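Local coordinates for cystatin-F (Homo sapiens, PDB 2CH9), which inhibits papain-like cysteine proteases such as papain and cathepsin L, more weakly than other cystatins, and forms a disulfide-linked homodimer, at residues Leu31-Tyr36 against Tyr69-Glu74. Numbering follows the deposited sequence. Where two conformers were deposited one is given.
Sequences LQAARY and YMLEVE
Ala-33 and Ala-34 set the N-terminal half of helix 28-44 down on Tyr-69, Leu-71 and Val-73 of strand 67-78. This is the helix-on-sheet core of the cystatin fold, in which one long helix lies across an antiparallel sheet. The two short segments cross at 72°, their axes 9.4 Å apart. Because Ala-33 and Ala-34 each offer just a CB, Leu-71 can reach the helix backbone. The close packing lies at Leu-71 and Tyr-69. Leu-71 has its CG beside the backbone N and anti to the carbonyl carbon (chi1 -53°), and its extended branch carries CD1 into the step between the two alanines, 3.8 Å from Ala-33 CB. On one flank of that leucine, Ala-33 CB leans obliquely on the Tyr-69 ring, nearest CD2 at 3.6 Å, and touches the root of the side chain as well, with Tyr-69 CB 3.9 Å away. The other flank is looser: Ala-34 CB meets Val-73 CG2 at 4.2 Å, and less certainly, since this is one of two modelled conformers of the valine. No hydrogen bond joins the segments; the side chains that meet are all apolar and buried, and Val-30, just before the helical segment, also packs on Tyr-69 and Leu-71. The solvent side is the outer surface of the helix, where Leu-31 is exposed and Arg-35 points away from the strand to form salt bridges with Asp-89 and Glu-53. On the opposite face of the strand, also buried, Met-70 packs on Met-70 of the second subunit, and Glu-72 forms a salt bridge with Arg-58 and lies against Phe-19 of that subunit. The strand thus has the helix on one face and the dimer partner on the other. Back at the centre, Leu-71 CD1 sits 3.5 Å from the backbone N of Ala-34.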
loop_
_atom_site.group_PDB
_atom_site.type_symbol
_atom_site.label_atom_id
_atom_site.label_comp_id
_atom_site.label_asym_id
_atom_site.label_seq_id
_atom_site.Cartn_x
_atom_site.Cartn_y
_atom_site.Cartn_z
ATOM N N LEU A 31 10.411 -7.572 -12.069
ATOM C CA LEU A 31 11.489 -8.502 -11.779
ATOM C C LEU A 31 12.574 -7.852 -10.919
ATOM O O LEU A 31 13.082 -8.479 -9.983
ATOM C CB LEU A 31 12.088 -9.075 -13.067
ATOM C CG LEU A 31 11.124 -9.897 -13.929
ATOM C CD1 LEU A 31 11.734 -10.141 -15.292
ATOM C CD2 LEU A 31 10.741 -11.220 -13.278
ATOM N N GLN A 32 12.909 -6.600 -11.230
ATOM C CA GLN A 32 13.899 -5.855 -10.461
ATOM C C GLN A 32 13.368 -5.544 -9.062
ATOM O O GLN A 32 14.113 -5.581 -8.096
ATOM C CB GLN A 32 14.313 -4.573 -11.184
ATOM C CG GLN A 32 15.393 -3.767 -10.463
ATOM C CD GLN A 32 16.701 -4.558 -10.247
ATOM O OE1 GLN A 32 17.435 -4.836 -11.203
ATOM N NE2 GLN A 32 16.991 -4.915 -8.989
ATOM N N ALA A 33 12.072 -5.258 -8.951
ATOM C CA ALA A 33 11.475 -4.973 -7.645
ATOM C C ALA A 33 11.504 -6.207 -6.727
ATOM O O ALA A 33 11.775 -6.096 -5.524
ATOM C CB ALA A 33 10.049 -4.420 -7.812
ATOM N N ALA A 34 11.246 -7.380 -7.301
ATOM C CA ALA A 34 11.326 -8.640 -6.561
ATOM C C ALA A 34 12.754 -8.940 -6.093
ATOM O O ALA A 34 12.940 -9.515 -5.019
ATOM C CB ALA A 34 10.793 -9.788 -7.403
ATOM N N ARG A 35 13.749 -8.559 -6.897
ATOM C CA ARG A 35 15.154 -8.645 -6.478
ATOM C C ARG A 35 15.456 -7.714 -5.306
ATOM O O ARG A 35 16.122 -8.115 -4.343
ATOM C CB ARG A 35 16.111 -8.364 -7.652
ATOM C CG ARG A 35 17.603 -8.346 -7.287
ATOM C CD ARG A 35 18.088 -9.658 -6.610
ATOM N NE ARG A 35 17.839 -10.835 -7.438
ATOM C CZ ARG A 35 18.596 -11.224 -8.465
ATOM N NH1 ARG A 35 19.685 -10.545 -8.813
ATOM N NH2 ARG A 35 18.252 -12.305 -9.155
ATOM N N TYR A 36 14.989 -6.469 -5.376
ATOM C CA TYR A 36 15.131 -5.573 -4.222
ATOM C C TYR A 36 14.531 -6.161 -2.944
ATOM O O TYR A 36 15.116 -6.048 -1.857
ATOM C CB TYR A 36 14.503 -4.224 -4.493
ATOM C CG TYR A 36 15.228 -3.430 -5.527
ATOM C CD1 TYR A 36 16.625 -3.382 -5.550
ATOM C CD2 TYR A 36 14.524 -2.678 -6.460
ATOM C CE1 TYR A 36 17.296 -2.618 -6.514
ATOM C CE2 TYR A 36 15.178 -1.925 -7.424
ATOM C CZ TYR A 36 16.553 -1.894 -7.439
ATOM O OH TYR A 36 17.182 -1.136 -8.388
ATOM N N TYR A 69 5.708 -0.790 -6.389
ATOM C CA TYR A 69 5.288 -2.159 -6.689
ATOM C C TYR A 69 4.698 -2.799 -5.466
ATOM O O TYR A 69 5.211 -2.637 -4.361
ATOM C CB TYR A 69 6.455 -2.986 -7.205
ATOM C CG TYR A 69 6.979 -2.476 -8.517
ATOM C CD1 TYR A 69 6.387 -2.856 -9.726
ATOM C CD2 TYR A 69 8.036 -1.571 -8.558
ATOM C CE1 TYR A 69 6.863 -2.366 -10.931
ATOM C CE2 TYR A 69 8.510 -1.079 -9.763
ATOM C CZ TYR A 69 7.927 -1.479 -10.935
ATOM O OH TYR A 69 8.425 -0.990 -12.114
ATOM N N MET A 70 3.569 -3.470 -5.636
ATOM C CA MET A 70 3.018 -4.287 -4.562
ATOM C C MET A 70 3.121 -5.714 -5.073
ATOM O O MET A 70 2.488 -6.048 -6.078
ATOM C CB MET A 70 1.560 -3.902 -4.275
ATOM C CG MET A 70 1.409 -2.440 -3.929
ATOM S SD MET A 70 -0.299 -1.922 -3.829
ATOM C CE MET A 70 -0.087 -0.322 -3.034
ATOM N N LEU A 71 3.916 -6.542 -4.396
ATOM C CA LEU A 71 4.300 -7.843 -4.937
ATOM C C LEU A 71 3.985 -8.983 -3.995
ATOM O O LEU A 71 4.131 -8.862 -2.782
ATOM C CB LEU A 71 5.794 -7.893 -5.263
ATOM C CG LEU A 71 6.432 -6.832 -6.150
ATOM C CD1 LEU A 71 7.895 -7.170 -6.307
ATOM C CD2 LEU A 71 5.758 -6.748 -7.537
ATOM N N GLU A 72 3.536 -10.086 -4.587
ATOM C CA GLU A 72 3.447 -11.368 -3.923
ATOM C C GLU A 72 4.555 -12.215 -4.553
ATOM O O GLU A 72 4.479 -12.593 -5.718
ATOM C CB GLU A 72 2.070 -11.997 -4.156
ATOM C CG GLU A 72 1.810 -13.259 -3.381
ATOM C CD GLU A 72 0.442 -13.849 -3.698
ATOM O OE1 GLU A 72 0.258 -14.411 -4.813
ATOM O OE2 GLU A 72 -0.462 -13.760 -2.836
ATOM N N VAL A 73 5.582 -12.499 -3.767
ATOM C CA VAL A 73 6.821 -13.077 -4.280
ATOM C C VAL A 73 7.264 -14.229 -3.362
ATOM O O VAL A 73 7.200 -14.110 -2.139
ATOM C CB VAL A 73 7.930 -11.980 -4.423
ATOM C CG1 VAL A 73 7.965 -11.061 -3.208
ATOM C CG2 VAL A 73 9.303 -12.591 -4.700
ATOM N N GLU A 74 7.635 -15.362 -3.946
ATOM C CA GLU A 74 8.222 -16.443 -3.179
ATOM C C GLU A 74 9.744 -16.308 -3.205
ATOM O O GLU A 74 10.323 -15.960 -4.233
ATOM C CB GLU A 74 7.780 -17.805 -3.711
ATOM C CG GLU A 74 6.344 -18.172 -3.330
ATOM C CD GLU A 74 5.804 -19.355 -4.111
ATOM O OE1 GLU A 74 6.605 -20.208 -4.564
ATOM O OE2 GLU A 74 4.567 -19.442 -4.274
#